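PDB 4R1D: Alpha/beta hydrolase from Pseudomonas aeruginosa PAO1, which probably acts as Tle4, a lipase effector of the H2 type VI secretion system that its cognate protein Tli4 holds in a self-protecting complex. Local coordinates for residues Arg63-Lys68 with Gln110-Asp115; Phe53-Met58 with Ala207-Leu212. All blocks are in the same frame, centred on the assembly; numbering follows the deposited sequence.

Contact 1: residues Arg63-Lys68 with Gln110-Asp115; sequences RNKADK and QVEVDD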
loop_
_atom_site.group_PDB
_atom_site.type_symbol
_atom_site.label_atom_id
_atom_site.label_comp_id
_atom_site.label_asym_id
_atom_site.label_seq_id
_atom_site.Cartn_x
_atom_site.Cartn_y
_atom_site.Cartn_z
ATOM N N ARG A 63 8.625 0.847 3.185
ATOM C CA ARG A 63 9.956 1.088 2.671
ATOM C C ARG A 63 10.297 -0.013 1.691
ATOM O O ARG A 63 9.706 -1.090 1.730
ATOM C CB ARG A 63 10.967 1.116 3.820
ATOM C CG ARG A 63 11.070 -0.209 4.563
ATOM C CD ARG A 63 11.934 -0.062 5.807
ATOM N NE ARG A 63 12.071 -1.340 6.502
ATOM C CZ ARG A 63 12.253 -1.459 7.811
ATOM N NH1 ARG A 63 12.287 -0.375 8.580
ATOM N NH2 ARG A 63 12.372 -2.658 8.355
ATOM N N ASN A 64 11.257 0.251 0.809
ATOM C CA ASN A 64 11.691 -0.777 -0.137
ATOM C C ASN A 64 12.320 -1.934 0.646
ATOM O O ASN A 64 13.138 -1.717 1.532
ATOM C CB ASN A 64 12.678 -0.183 -1.161
ATOM C CG ASN A 64 13.193 -1.217 -2.160
ATOM O OD1 ASN A 64 14.096 -1.995 -1.845
ATOM N ND2 ASN A 64 12.638 -1.208 -3.388
ATOM N N LYS A 65 11.913 -3.159 0.339
ATOM C CA LYS A 65 12.310 -4.326 1.114
ATOM C C LYS A 65 13.810 -4.609 1.021
ATOM O O LYS A 65 14.426 -5.060 1.996
ATOM C CB LYS A 65 11.495 -5.550 0.674
ATOM C CG LYS A 65 11.673 -6.767 1.544
ATOM C CD LYS A 65 11.034 -8.012 0.907
ATOM C CE LYS A 65 9.586 -7.789 0.569
ATOM N NZ LYS A 65 8.846 -9.061 0.266
ATOM N N ALA A 66 14.397 -4.327 -0.139
ATOM C CA ALA A 66 15.836 -4.548 -0.334
ATOM C C ALA A 66 16.691 -3.402 0.174
ATOM O O ALA A 66 17.707 -3.634 0.834
ATOM C CB ALA A 66 16.153 -4.814 -1.808
ATOM N N ASP A 67 16.306 -2.168 -0.149
ATOM C CA ASP A 67 17.205 -1.033 0.104
ATOM C C ASP A 67 16.849 -0.210 1.330
ATOM O O ASP A 67 17.640 0.624 1.769
ATOM C CB ASP A 67 17.403 -0.153 -1.153
ATOM C CG ASP A 67 16.129 0.549 -1.615
ATOM O OD1 ASP A 67 15.510 1.260 -0.809
ATOM O OD2 ASP A 67 15.778 0.417 -2.811
ATOM N N LYS A 68 15.652 -0.460 1.865
ATOM C CA LYS A 68 15.167 0.134 3.111
ATOM C C LYS A 68 14.803 1.623 3.051
ATOM O O LYS A 68 14.471 2.222 4.081
ATOM C CB LYS A 68 16.135 -0.151 4.281
ATOM C CG LYS A 68 16.605 -1.596 4.381
ATOM C CD LYS A 68 15.423 -2.573 4.514
ATOM C CE LYS A 68 15.891 -3.995 4.712
ATOM N NZ LYS A 68 14.726 -4.924 4.776
ATOM N N GLN A 110 7.870 -6.028 -3.283
ATOM C CA GLN A 110 9.141 -5.334 -3.148
ATOM C C GLN A 110 9.127 -4.260 -2.062
ATOM O O GLN A 110 10.062 -3.466 -1.958
ATOM C CB GLN A 110 9.569 -4.747 -4.495
ATOM C CG GLN A 110 9.810 -5.853 -5.537
ATOM C CD GLN A 110 10.123 -5.326 -6.921
ATOM O OE1 GLN A 110 10.346 -4.135 -7.112
ATOM N NE2 GLN A 110 10.106 -6.219 -7.904
ATOM N N VAL A 111 8.068 -4.249 -1.247
ATOM C CA VAL A 111 7.977 -3.323 -0.127
ATOM C C VAL A 111 7.735 -4.067 1.180
ATOM O O VAL A 111 7.363 -5.225 1.172
ATOM C CB VAL A 111 6.828 -2.284 -0.311
ATOM C CG1 VAL A 111 7.059 -1.421 -1.561
ATOM C CG2 VAL A 111 5.446 -2.973 -0.330
ATOM N N GLU A 112 7.944 -3.381 2.302
ATOM C CA GLU A 112 7.618 -3.937 3.621
ATOM C C GLU A 112 7.212 -2.827 4.586
ATOM O O GLU A 112 7.529 -1.656 4.379
ATOM C CB GLU A 112 8.806 -4.714 4.204
ATOM C CG GLU A 112 10.022 -3.842 4.458
ATOM C CD GLU A 112 11.220 -4.602 5.030
ATOM O OE1 GLU A 112 11.210 -5.849 5.029
ATOM O OE2 GLU A 112 12.174 -3.931 5.471
ATOM N N VAL A 113 6.476 -3.190 5.626
ATOM C CA VAL A 113 6.111 -2.228 6.659
ATOM C C VAL A 113 7.328 -1.488 7.208
ATOM O O VAL A 113 8.368 -2.098 7.467
ATOM C CB VAL A 113 5.397 -2.918 7.819
ATOM C CG1 VAL A 113 5.160 -1.932 8.963
ATOM C CG2 VAL A 113 4.093 -3.530 7.322
ATOM N N ASP A 114 7.184 -0.176 7.370
ATOM C CA ASP A 114 8.217 0.688 7.946
ATOM C C ASP A 114 7.684 1.230 9.264
ATOM O O ASP A 114 6.735 2.012 9.272
ATOM C CB ASP A 114 8.535 1.851 6.991
ATOM C CG ASP A 114 9.584 2.816 7.549
ATOM O OD1 ASP A 114 10.132 2.560 8.646
ATOM O OD2 ASP A 114 9.879 3.832 6.875
ATOM N N ASP A 115 8.293 0.812 10.372
ATOM C CA ASP A 115 7.825 1.216 11.694
ATOM C C ASP A 115 8.513 2.462 12.240
ATOM O O ASP A 115 8.355 2.800 13.417
ATOM C CB ASP A 115 7.936 0.055 12.695
ATOM C CG ASP A 115 9.371 -0.309 13.024
ATOM O OD1 ASP A 115 10.303 0.240 12.386
ATOM O OD2 ASP A 115 9.562 -1.154 13.933
HETATM O O HOH W 1 12.573 -0.759 11.423
HETATM O O HOH W 2 12.636 2.333 8.385
HETATM O O HOH W 3 9.953 -0.485 -3.228
HETATM O O HOH W 4 6.419 -7.952 0.238
HETATM O O HOH W 5 12.575 -4.577 -2.864
#
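Arg63 and Glu112 form the hydrogen-bonded pair where central strand 62-64 pairs antiparallel with 111-113, an outer strand of a small three-stranded sheet. Arg63 N gives to Glu112 O at 3.0 Å, and Glu112 N returns the bond to Arg63 O at 2.9 Å. Both side chains rise from the same face of the sheet and cross obliquely above it. Each places its CG between its own backbone N and carbonyl carbon (chi1 63° in both) and then runs extended, bringing the charged ends together. Arg63 approaches side-on: NE meets Glu112 OE2 on its anti side at 2.8 Å, while NH2 reaches the same oxygen from above the carboxylate plane, by a longer, bent bond of 3.2 Å; the guanidinium is turned 58° from the carboxylate. From above the carboxylate plane Lys68 NZ adds a third grip on Glu112 OE2, 2.8 Å long. Lys68 comes from the turn that leaves the central strand of the sheet. There Asn64 OD1 accepts from Asp67 N in an Asx motif, Lys68 N bonds to Asn64 O, and Lys68 NZ also gives to Lys65 O at 2.8 Å. The pairing ends with Lys65 N to Gln110 O at 3.0 Å. At the other end Arg63 NH1 makes a long salt bridge to Asp114 OD1, 3.6 Å, and two waters link NH1 to Asp114 and Asp115; Asp114 OD2 has its own partner in Arg73. The Lys65-Gln110 end faces the Tli4 chain: Asn64 ND2 bonds to Tyr29 of that chain, Asp67 makes a salt bridge to its Arg181, and Gln110 NE2 bonds to its Gly32.

Contact 2: residues Phe53-Met58 with Ala207-Leu212; sequences FIPGIM and AGYNWL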
loop_
_atom_site.group_PDB
_atom_site.type_symbol
_atom_site.label_atom_id
_atom_site.label_comp_id
_atom_site.label_asym_id
_atom_site.label_seq_id
_atom_site.Cartn_x
_atom_site.Cartn_y
_atom_site.Cartn_z
ATOM N N PHE A 53 -4.683 -2.894 16.790
ATOM C CA PHE A 53 -5.282 -1.933 15.881
ATOM C C PHE A 53 -4.793 -2.234 14.479
ATOM O O PHE A 53 -3.587 -2.360 14.250
ATOM C CB PHE A 53 -4.905 -0.507 16.287
ATOM C CG PHE A 53 -5.561 0.536 15.450
ATOM C CD1 PHE A 53 -6.852 0.944 15.728
ATOM C CD2 PHE A 53 -4.898 1.093 14.369
ATOM C CE1 PHE A 53 -7.466 1.905 14.960
ATOM C CE2 PHE A 53 -5.515 2.064 13.593
ATOM C CZ PHE A 53 -6.809 2.458 13.893
ATOM N N ILE A 54 -5.735 -2.384 13.554
ATOM C CA ILE A 54 -5.410 -2.675 12.181
ATOM C C ILE A 54 -5.885 -1.502 11.333
ATOM O O ILE A 54 -7.086 -1.227 11.265
ATOM C CB ILE A 54 -6.080 -3.978 11.703
ATOM C CG1 ILE A 54 -5.797 -5.122 12.691
ATOM C CG2 ILE A 54 -5.640 -4.314 10.262
ATOM C CD1 ILE A 54 -6.424 -6.471 12.309
ATOM N N PRO A 55 -4.943 -0.813 10.682
ATOM C CA PRO A 55 -5.224 0.392 9.900
ATOM C C PRO A 55 -5.870 0.046 8.561
ATOM O O PRO A 55 -6.064 -1.123 8.248
ATOM C CB PRO A 55 -3.837 0.987 9.662
ATOM C CG PRO A 55 -2.932 -0.225 9.625
ATOM C CD PRO A 55 -3.510 -1.185 10.640
ATOM N N GLY A 56 -6.189 1.070 7.781
ATOM C CA GLY A 56 -6.904 0.858 6.541
ATOM C C GLY A 56 -6.181 1.292 5.289
ATOM O O GLY A 56 -4.961 1.149 5.152
ATOM N N ILE A 57 -6.976 1.817 4.364
ATOM C CA ILE A 57 -6.543 2.155 3.016
ATOM C C ILE A 57 -5.255 2.993 3.009
ATOM O O ILE A 57 -5.234 4.079 3.563
ATOM C CB ILE A 57 -7.680 2.917 2.288
ATOM C CG1 ILE A 57 -8.828 1.959 1.933
ATOM C CG2 ILE A 57 -7.159 3.631 1.044
ATOM C CD1 ILE A 57 -10.118 2.682 1.503
ATOM N N MET A 58 -4.185 2.470 2.398
ATOM C CA MET A 58 -2.933 3.226 2.262
ATOM C C MET A 58 -2.397 3.739 3.608
ATOM O O MET A 58 -1.651 4.716 3.651
ATOM C CB MET A 58 -3.144 4.431 1.317
ATOM C CG MET A 58 -3.360 4.047 -0.142
ATOM S SD MET A 58 -3.620 5.475 -1.254
ATOM C CE MET A 58 -5.323 5.913 -0.837
ATOM N N ALA A 207 -0.928 -3.122 14.272
ATOM C CA ALA A 207 -0.632 -4.113 13.244
ATOM C C ALA A 207 -0.631 -3.509 11.850
ATOM O O ALA A 207 -1.454 -3.866 11.003
ATOM C CB ALA A 207 -1.622 -5.270 13.321
ATOM N N GLY A 208 0.295 -2.589 11.602
ATOM C CA GLY A 208 0.455 -2.062 10.253
ATOM C C GLY A 208 0.729 -3.212 9.291
ATOM O O GLY A 208 1.274 -4.254 9.687
ATOM N N TYR A 209 0.367 -3.035 8.022
ATOM C CA TYR A 209 0.516 -4.112 7.053
ATOM C C TYR A 209 0.759 -3.582 5.643
ATOM O O TYR A 209 0.481 -2.426 5.335
ATOM C CB TYR A 209 -0.696 -5.046 7.087
ATOM C CG TYR A 209 -1.986 -4.361 6.673
ATOM C CD1 TYR A 209 -2.808 -3.763 7.614
ATOM C CD2 TYR A 209 -2.383 -4.338 5.349
ATOM C CE1 TYR A 209 -3.975 -3.133 7.239
ATOM C CE2 TYR A 209 -3.562 -3.710 4.960
ATOM C CZ TYR A 209 -4.348 -3.114 5.910
ATOM O OH TYR A 209 -5.521 -2.492 5.523
ATOM N N ASN A 210 1.301 -4.445 4.801
ATOM C CA ASN A 210 1.612 -4.095 3.433
ATOM C C ASN A 210 0.315 -4.072 2.637
ATOM O O ASN A 210 -0.146 -5.105 2.173
ATOM C CB ASN A 210 2.604 -5.113 2.870
ATOM C CG ASN A 210 2.850 -4.942 1.382
ATOM O OD1 ASN A 210 2.360 -3.998 0.753
ATOM N ND2 ASN A 210 3.649 -5.852 0.815
ATOM N N TRP A 211 -0.272 -2.885 2.516
ATOM C CA TRP A 211 -1.592 -2.725 1.894
ATOM C C TRP A 211 -1.588 -2.944 0.375
ATOM O O TRP A 211 -2.644 -3.069 -0.239
ATOM C CB TRP A 211 -2.200 -1.360 2.270
ATOM C CG TRP A 211 -1.276 -0.210 2.009
ATOM C CD1 TRP A 211 -0.416 0.386 2.905
ATOM C CD2 TRP A 211 -1.092 0.468 0.765
ATOM N NE1 TRP A 211 0.277 1.397 2.286
ATOM C CE2 TRP A 211 -0.121 1.469 0.973
ATOM C CE3 TRP A 211 -1.671 0.338 -0.504
ATOM C CZ2 TRP A 211 0.300 2.328 -0.045
ATOM C CZ3 TRP A 211 -1.248 1.198 -1.522
ATOM C CH2 TRP A 211 -0.271 2.177 -1.282
ATOM N N LEU A 212 -0.408 -3.005 -0.238
ATOM C CA LEU A 212 -0.335 -3.297 -1.672
ATOM C C LEU A 212 -0.602 -4.767 -1.984
ATOM O O LEU A 212 -1.105 -5.116 -3.061
ATOM C CB LEU A 212 1.034 -2.898 -2.222
ATOM C CG LEU A 212 1.235 -1.388 -2.326
ATOM C CD1 LEU A 212 2.713 -1.074 -2.454
ATOM C CD2 LEU A 212 0.459 -0.868 -3.553
#
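Two hydrogen bonds join Phe53-Met58 to Ala207-Leu212. Ala207 N gives to Phe53 O at 2.8 Å, carrying the parallel pairing of strands 48-54 and 201-206 just beyond the end of the second strand. Further on, Tyr209 OH donates to Pro55 O over 3.1 Å, tilted 33° from the carbonyl plane; the same oxygen lies near the plane of the phenol ring at its edge. With CG between backbone N and carbonyl carbon (chi1 64°), the ring is swung across to Pro55. In the alpha/beta hydrolase fold these segments lie at the C-terminal ends of two neighbouring parallel strands, the side of the sheet where the active site of such enzymes is built. Ile57 N makes a weak hydrogen bond to Ser256 OG, at the place just after strand 250-255 where hydrolases of this fold carry their nucleophile, consistent with Phe53-Met58 bordering the catalytic pocket. Apolar packing fills in round the tyrosine: Ile54 meets it at about a right angle, CG2 standing 3.6 Å from Tyr209 CE1, while Pro55 CG lies 3.9 Å from that same carbon. Trp211 makes the CH-pi and Met-aromatic contacts. Met58 CA sits over its five-membered ring, 3.5 Å from the centroid and 8° off the normal, and Met58 CG is 3.8 Å from Trp211 CH2. Met58 SD lies obliquely, 5.2 Å from the centroid of the six-membered ring. Leu212 CG packs on the opposite face of the indole, and Trp211 NE1 bonds to Thr60 O, which holds the ring in its rotation.

Overall arrangement
Contact 1 is nested within the chain loop that contact 2 closes, and strand 48-54 leads directly to strand 62-64. Their centres are 14 Å apart, yet they touch: on the side of strand 111-113 away from the salt-bridge network, Val111 CG2 packs 3.4 Å from Asn210 OD1 and Val113 CG2 lies 3.6 Å from Tyr209 CA. The small sheet is thus laid over the loop after strand 201-206. Contact 2 is buried in the hydrolase core, whereas contact 1 is partly buried and meets Tli4. The calcium ion, bound in part by Phe202 and Asp203 at the start of strand 201-206, is about 13 Å from the side chain of Phe53, and contact 1 lies away from it.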